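Local coordinates for TOG array regulator of axonemal microtubules protein 1 (Mus musculus, PDB 5DN7) that binds microtubules and promotes their polymerisation through its TOG domains, and is involved in building cilia and setting their length, at residues Leu18-Glu21 and Ile22-Gln25; Met128-Phe131 and Leu132-Lys136; Lys81-His84 and Gly85-Val89. All coordinates share one frame; numbering follows the deposited sequence.

In the fold
Followed from the N terminus, the three contacts come in series, none nested in another: contact 1, then contact 3, then contact 2. Each lies within one continuous run of chain, and only contact 1 closes a tight loop, the turn that leads into helix 25-32. Contact 3 is a stretch of helix 80-97 and contact 2 a stretch of helix 121-138, in successive predicted HEAT repeats of TOG region 2. These two helices pack together, Ile130 CD1 lying 3.9 Å from Leu87 O, with the contact centres about 16 Å apart. Contact 1 touches neither; its nearest atoms stay about 8 Å from contact 3, and helix 61-74 packs against residues of both.

Contact 1. Residues Leu18-Glu21 and Ile22-Gln25; sequences LKFE and IIPQ
Lys19 and Ile23 face each other across a tight turn, and the carbonyl of Lys19 is gripped by two consecutive amides. Ile23 N donates to Lys19 O at 2.8 Å, lying in the carbonyl plane, whereas Ile22 N reaches the same oxygen from above that plane, 42° out of it. In the other direction Lys19 N donates to Ile23 O, completing an antiparallel hydrogen-bonded pair. The side chains follow this frame. Ile23 runs alongside Phe20, and its CD1 meets the ring at its edge, in plane, 3.8 Å from Phe20 CD2. One face of that ring is covered by its own neighbour: Lys19 CG lies over the middle at a height of 3.6 Å. A first torsion that sets CG anti to the backbone N (chi1 -171°) puts it there, and the bend at chi2 then carries Lys19 CD beside the amide of Gln25, 3.6 Å from Gln25 OE1. The same oxygen lies 3.2 Å from Lys19 CB. Because Ile22 and Ile23 both stand opposite Lys19, the motif is a classic beta bulge, here joined to a type II turn from Leu18 to Glu21 that Glu21 N closes onto Leu18 O. Ile22 CG1 is pressed against the turn, 3.1 Å from Phe20 O. One step from the turn, beyond the Lys19-Ile23 pair, Leu18 CD2 rests alongside the proline ring, 3.8 Å from Pro24 CD. Pro24 is the N-cap residue of helix 25-32, the first helix of the modelled chain. Farther out, the two buried isoleucines fix the turn to the solenoid: Ile22 packs on Phe67 and Leu51, Ile23 on Leu70, Leu47 and Leu31.

Contact 2. Residues Met128-Phe131 and Leu132-Lys136; sequences MKIF and LKLMK
Leu134 loosely overlaps Phe131 and Ile130, its CD1 lying 4.3 Å from Phe131 CD1, oblique to the ring, and its CG 4.3 Å from Ile130 CG2. These apolar approaches leave the leucine between its i-3 and i-4 neighbours. Leu134 CG stands anti to the carbonyl carbon (chi1 -70°), which also brings it over Ile130 O at 3.5 Å. Met135 does the same one residue on, its CG reaching 3.3 Å from Phe131 O before the chain runs out extended. All of this rides on regular alpha-helical bonds, Leu134 N to Ile130 O being nearly straight at 171°. The helix, 121-138, belongs to the predicted HEAT 6 repeat of the TOG solenoid, and its side chains divide among its neighbours: Phe131 and Leu134 serve helices 105-114 and 140-148, while Met128 and Phe131 pack on Ile165 of helix 156-172. Lys129 and Lys133 leave from another side, toward helix 80-97, where Lys129 meets His91 and Lys133 meets Val94 and Ile95. The ammonium of Lys129 forms a salt bridge with Glu126, one turn back along the same helix.

Contact 3. Residues Lys81-His84 and Gly85-Val89; sequences KVVH and GTLQV
Residues Lys81-Val89 form an unbroken piece of alpha helix, its i to i+4 bonds running from Gly85 N to Lys81 O through Val89 N to Gly85 O. The helix, 80-97, lies in the predicted HEAT 5 repeat of the TOG solenoid, whose helices pack side by side. Val82 O takes two donors: Thr86 N in the helical bond, and Thr86 OG1, 2.8 Å away and 40° above the carbonyl plane. The hydroxyl gets there because Thr86 OG1 stands anti to its own carbonyl carbon (chi1 -56°), leaning back over the preceding turn; its polar end is thereby satisfied within the helix, although the residue is buried against Leu71 and Leu74 of helix 61-74. Val83 and Leu87 extend together from the same face of the helix, with Val83 CG1 4.1 Å from Leu87 CD1, and both reach Val115. On the more exposed side, His84 and Gln88 pair as ring and amide. Gln88 CG sits 4.1 Å above one face of the imidazole, nearer the ring's margin than its centre, and the amide plane is turned 36° from the ring. Replacing Gln88 with an alanine takes CG and the amide off that face and would probably leave the ring held by less on this side, freer to turn. Beyond the pair stands helix 121-138, where His84 touches Val122 and Ile123, and Gln88 touches Glu126. The closest approach between the two side chains is made by the amide oxygen, Gln88 OE1 lying 3.5 Å from His84 CE1.

Contact 1. Residues Leu18-Glu21 and Ile22-Gln25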
loop_
_atom_site.group_PDB
_atom_site.type_symbol
_atom_site.label_atom_id
_atom_site.label_comp_id
_atom_site.label_asym_id
_atom_site.label_seq_id
_atom_site.Cartn_x
_atom_site.Cartn_y
_atom_site.Cartn_z
ATOM N N LEU A 18 8.237 -4.613 31.499
ATOM C CA LEU A 18 7.656 -4.242 30.209
ATOM C C LEU A 18 8.576 -4.532 29.030
ATOM O O LEU A 18 9.623 -3.893 28.869
ATOM C CB LEU A 18 7.288 -2.763 30.191
ATOM C CG LEU A 18 6.086 -2.290 30.999
ATOM C CD1 LEU A 18 5.686 -0.905 30.510
ATOM C CD2 LEU A 18 4.917 -3.261 30.904
ATOM N N LYS A 19 8.174 -5.491 28.202
ATOM C CA LYS A 19 8.893 -5.811 26.970
ATOM C C LYS A 19 8.771 -4.643 25.993
ATOM O O LYS A 19 7.685 -4.066 25.840
ATOM C CB LYS A 19 8.345 -7.096 26.343
ATOM C CG LYS A 19 9.165 -7.631 25.190
ATOM C CD LYS A 19 10.469 -8.247 25.676
ATOM C CE LYS A 19 11.282 -8.787 24.508
ATOM N NZ LYS A 19 12.436 -9.594 24.965
ATOM N N PHE A 20 9.887 -4.281 25.361
ATOM C CA PHE A 20 9.930 -3.129 24.455
ATOM C C PHE A 20 9.424 -1.846 25.115
ATOM O O PHE A 20 9.042 -0.902 24.413
ATOM C CB PHE A 20 9.101 -3.402 23.193
ATOM C CG PHE A 20 9.399 -4.723 22.547
ATOM C CD1 PHE A 20 10.702 -5.087 22.254
ATOM C CD2 PHE A 20 8.371 -5.607 22.242
ATOM C CE1 PHE A 20 10.982 -6.302 21.661
ATOM C CE2 PHE A 20 8.644 -6.834 21.651
ATOM C CZ PHE A 20 9.949 -7.182 21.359
ATOM N N GLU A 21 9.415 -1.821 26.451
ATOM C CA GLU A 21 8.855 -0.709 27.239
ATOM C C GLU A 21 7.336 -0.570 27.084
ATOM O O GLU A 21 6.760 0.435 27.495
ATOM C CB GLU A 21 9.515 0.624 26.856
ATOM C CG GLU A 21 11.027 0.603 26.798
ATOM C CD GLU A 21 11.658 1.591 27.760
ATOM O OE1 GLU A 21 10.940 2.112 28.642
ATOM O OE2 GLU A 21 12.870 1.855 27.625
ATOM N N ILE A 22 6.692 -1.573 26.497
ATOM C CA ILE A 22 5.266 -1.483 26.195
ATOM C C ILE A 22 4.481 -2.686 26.717
ATOM O O ILE A 22 3.464 -2.529 27.389
ATOM C CB ILE A 22 5.022 -1.358 24.668
ATOM C CG1 ILE A 22 5.989 -0.345 24.049
ATOM C CG2 ILE A 22 3.585 -0.953 24.392
ATOM C CD1 ILE A 22 6.155 -0.485 22.549
ATOM N N ILE A 23 4.963 -3.886 26.410
ATOM C CA ILE A 23 4.209 -5.106 26.665
ATOM C C ILE A 23 4.628 -5.822 27.941
ATOM O O ILE A 23 5.778 -6.223 28.077
ATOM C CB ILE A 23 4.363 -6.100 25.506
ATOM C CG1 ILE A 23 4.333 -5.375 24.160
ATOM C CG2 ILE A 23 3.295 -7.178 25.580
ATOM C CD1 ILE A 23 4.714 -6.269 23.004
ATOM N N PRO A 24 3.683 -5.995 28.875
ATOM C CA PRO A 24 3.842 -6.866 30.046
ATOM C C PRO A 24 4.246 -8.285 29.634
ATOM O O PRO A 24 3.602 -8.827 28.731
ATOM C CB PRO A 24 2.446 -6.851 30.673
ATOM C CG PRO A 24 1.866 -5.540 30.249
ATOM C CD PRO A 24 2.385 -5.300 28.872
ATOM N N GLN A 25 5.273 -8.862 30.266
ATOM C CA GLN A 25 5.812 -10.182 29.884
ATOM C C GLN A 25 4.731 -11.256 29.750
ATOM O O GLN A 25 4.847 -12.174 28.938
ATOM C CB GLN A 25 6.866 -10.647 30.902
ATOM C CG GLN A 25 8.129 -9.797 30.970
ATOM C CD GLN A 25 8.976 -9.872 29.703
ATOM O OE1 GLN A 25 8.920 -8.986 28.851
ATOM N NE2 GLN A 25 9.773 -10.928 29.583
#

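Contact 2. Residues Met128-Phe131 and Leu132-Lys136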
loop_
_atom_site.group_PDB
_atom_site.type_symbol
_atom_site.label_atom_id
_atom_site.label_comp_id
_atom_site.label_asym_id
_atom_site.label_seq_id
_atom_site.Cartn_x
_atom_site.Cartn_y
_atom_site.Cartn_z
ATOM N N MET A 128 -4.964 -0.363 3.742
ATOM C CA MET A 128 -5.218 0.902 3.054
ATOM C C MET A 128 -5.131 2.070 4.047
ATOM O O MET A 128 -4.548 3.151 3.723
ATOM C CB MET A 128 -6.581 0.900 2.351
ATOM C CG MET A 128 -6.664 0.057 1.066
ATOM S SD MET A 128 -5.268 0.304 -0.082
ATOM C CE MET A 128 -5.268 2.094 -0.321
ATOM N N LYS A 129 -5.688 1.868 5.248
ATOM C CA LYS A 129 -5.497 2.896 6.290
ATOM C C LYS A 129 -4.016 3.193 6.512
ATOM O O LYS A 129 -3.572 4.373 6.510
ATOM C CB LYS A 129 -6.133 2.472 7.617
ATOM C CG LYS A 129 -7.659 2.541 7.644
ATOM C CD LYS A 129 -8.171 1.785 8.866
ATOM C CE LYS A 129 -9.676 1.815 8.952
ATOM N NZ LYS A 129 -10.132 0.723 9.857
ATOM N N ILE A 130 -3.236 2.122 6.673
ATOM C CA ILE A 130 -1.803 2.318 6.905
ATOM C C ILE A 130 -1.119 3.088 5.764
ATOM O O ILE A 130 -0.454 4.101 6.009
ATOM C CB ILE A 130 -1.085 0.984 7.134
ATOM C CG1 ILE A 130 -1.534 0.394 8.466
ATOM C CG2 ILE A 130 0.406 1.205 7.205
ATOM C CD1 ILE A 130 -1.427 -1.099 8.539
ATOM N N PHE A 131 -1.277 2.631 4.524
ATOM C CA PHE A 131 -0.609 3.299 3.407
ATOM C C PHE A 131 -1.028 4.778 3.250
ATOM O O PHE A 131 -0.189 5.610 2.905
ATOM C CB PHE A 131 -0.850 2.541 2.090
ATOM C CG PHE A 131 0.046 1.339 1.904
ATOM C CD1 PHE A 131 1.410 1.500 1.736
ATOM C CD2 PHE A 131 -0.477 0.049 1.901
ATOM C CE1 PHE A 131 2.242 0.402 1.573
ATOM C CE2 PHE A 131 0.353 -1.057 1.727
ATOM C CZ PHE A 131 1.721 -0.875 1.567
ATOM N N LEU A 132 -2.305 5.101 3.494
ATOM C CA LEU A 132 -2.732 6.484 3.377
ATOM C C LEU A 132 -2.119 7.330 4.479
ATOM O O LEU A 132 -1.713 8.484 4.231
ATOM C CB LEU A 132 -4.261 6.606 3.404
ATOM C CG LEU A 132 -4.900 6.165 2.080
ATOM C CD1 LEU A 132 -6.407 5.872 2.216
ATOM C CD2 LEU A 132 -4.626 7.210 1.007
ATOM N N LYS A 133 -2.034 6.776 5.690
ATOM C CA LYS A 133 -1.341 7.504 6.757
ATOM C C LYS A 133 0.136 7.778 6.373
ATOM O O LYS A 133 0.635 8.918 6.499
ATOM C CB LYS A 133 -1.421 6.731 8.075
ATOM C CG LYS A 133 -1.050 7.563 9.289
ATOM C CD LYS A 133 -1.993 8.763 9.413
ATOM C CE LYS A 133 -1.693 9.635 10.619
ATOM N NZ LYS A 133 -2.932 10.415 10.993
ATOM N N LEU A 134 0.813 6.732 5.889
ATOM C CA LEU A 134 2.196 6.864 5.451
ATOM C C LEU A 134 2.330 7.984 4.429
ATOM O O LEU A 134 3.193 8.839 4.562
ATOM C CB LEU A 134 2.731 5.561 4.852
ATOM C CG LEU A 134 2.982 4.363 5.777
ATOM C CD1 LEU A 134 3.601 3.216 4.985
ATOM C CD2 LEU A 134 3.851 4.725 6.976
ATOM N N MET A 135 1.469 7.981 3.416
ATOM C CA MET A 135 1.543 9.021 2.394
ATOM C C MET A 135 1.315 10.405 2.964
ATOM O O MET A 135 1.922 11.374 2.513
ATOM C CB MET A 135 0.532 8.776 1.292
ATOM C CG MET A 135 0.853 7.581 0.470
ATOM S SD MET A 135 -0.477 7.242 -0.654
ATOM C CE MET A 135 0.219 5.735 -1.305
ATOM N N LYS A 136 0.404 10.490 3.926
ATOM C CA LYS A 136 0.130 11.753 4.581
ATOM C C LYS A 136 1.369 12.270 5.314
ATOM O O LYS A 136 1.627 13.467 5.333
ATOM C CB LYS A 136 -1.023 11.603 5.564
ATOM C CG LYS A 136 -1.468 12.925 6.187
ATOM C CD LYS A 136 -2.022 12.729 7.595
ATOM C CE LYS A 136 -3.023 11.582 7.644
ATOM N NZ LYS A 136 -4.106 11.698 6.621
#

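Contact 3. Residues Lys81-His84 and Gly85-Val89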
loop_
_atom_site.group_PDB
_atom_site.type_symbol
_atom_site.label_atom_id
_atom_site.label_comp_id
_atom_site.label_asym_id
_atom_site.label_seq_id
_atom_site.Cartn_x
_atom_site.Cartn_y
_atom_site.Cartn_z
ATOM N N LYS A 81 -7.490 -13.599 11.394
ATOM C CA LYS A 81 -8.047 -12.701 12.409
ATOM C C LYS A 81 -6.935 -12.131 13.294
ATOM O O LYS A 81 -7.011 -10.975 13.760
ATOM C CB LYS A 81 -9.088 -13.425 13.264
ATOM C CG LYS A 81 -10.274 -13.981 12.471
ATOM C CD LYS A 81 -11.115 -14.942 13.314
ATOM C CE LYS A 81 -12.412 -15.333 12.603
ATOM N NZ LYS A 81 -12.987 -16.615 13.127
ATOM N N VAL A 82 -5.911 -12.953 13.517
ATOM C CA VAL A 82 -4.684 -12.502 14.160
ATOM C C VAL A 82 -3.987 -11.472 13.278
ATOM O O VAL A 82 -3.576 -10.428 13.754
ATOM C CB VAL A 82 -3.721 -13.667 14.448
ATOM C CG1 VAL A 82 -2.388 -13.133 14.937
ATOM C CG2 VAL A 82 -4.324 -14.601 15.479
ATOM N N VAL A 83 -3.878 -11.765 11.988
ATOM C CA VAL A 83 -3.290 -10.813 11.061
ATOM C C VAL A 83 -4.044 -9.484 11.108
ATOM O O VAL A 83 -3.430 -8.420 11.205
ATOM C CB VAL A 83 -3.289 -11.360 9.623
ATOM C CG1 VAL A 83 -2.789 -10.303 8.658
ATOM C CG2 VAL A 83 -2.433 -12.606 9.542
ATOM N N HIS A 84 -5.375 -9.561 11.076
ATOM C CA HIS A 84 -6.229 -8.379 11.097
ATOM C C HIS A 84 -5.993 -7.548 12.353
ATOM O O HIS A 84 -5.767 -6.325 12.270
ATOM C CB HIS A 84 -7.714 -8.774 10.993
ATOM C CG HIS A 84 -8.652 -7.617 11.152
ATOM N ND1 HIS A 84 -9.328 -7.362 12.327
ATOM C CD2 HIS A 84 -8.994 -6.623 10.296
ATOM C CE1 HIS A 84 -10.053 -6.266 12.184
ATOM N NE2 HIS A 84 -9.869 -5.794 10.962
ATOM N N GLY A 85 -6.021 -8.208 13.509
ATOM C CA GLY A 85 -5.777 -7.519 14.765
ATOM C C GLY A 85 -4.391 -6.887 14.842
ATOM O O GLY A 85 -4.215 -5.774 15.360
ATOM N N THR A 86 -3.392 -7.596 14.328
ATOM C CA THR A 86 -2.032 -7.069 14.326
ATOM C C THR A 86 -1.972 -5.823 13.446
ATOM O O THR A 86 -1.402 -4.832 13.846
ATOM C CB THR A 86 -1.026 -8.101 13.831
ATOM O OG1 THR A 86 -1.120 -9.286 14.631
ATOM C CG2 THR A 86 0.385 -7.554 13.904
ATOM N N LEU A 87 -2.584 -5.877 12.266
ATOM C CA LEU A 87 -2.663 -4.719 11.378
ATOM C C LEU A 87 -3.328 -3.539 12.061
ATOM O O LEU A 87 -2.912 -2.402 11.867
ATOM C CB LEU A 87 -3.410 -5.059 10.089
ATOM C CG LEU A 87 -2.606 -5.868 9.082
ATOM C CD1 LEU A 87 -3.455 -6.291 7.901
ATOM C CD2 LEU A 87 -1.409 -5.025 8.618
ATOM N N GLN A 88 -4.353 -3.800 12.865
ATOM C CA GLN A 88 -4.934 -2.723 13.660
ATOM C C GLN A 88 -3.939 -2.130 14.672
ATOM O O GLN A 88 -3.851 -0.893 14.857
ATOM C CB GLN A 88 -6.165 -3.225 14.382
ATOM C CG GLN A 88 -7.339 -3.394 13.466
ATOM C CD GLN A 88 -8.569 -3.735 14.230
ATOM O OE1 GLN A 88 -8.586 -4.707 14.985
ATOM N NE2 GLN A 88 -9.613 -2.930 14.061
ATOM N N VAL A 89 -3.184 -3.008 15.328
ATOM C CA VAL A 89 -2.139 -2.525 16.231
ATOM C C VAL A 89 -1.088 -1.668 15.496
ATOM O O VAL A 89 -0.677 -0.622 15.971
ATOM C CB VAL A 89 -1.456 -3.694 16.938
ATOM C CG1 VAL A 89 -0.147 -3.241 17.575
ATOM C CG2 VAL A 89 -2.412 -4.287 17.975
#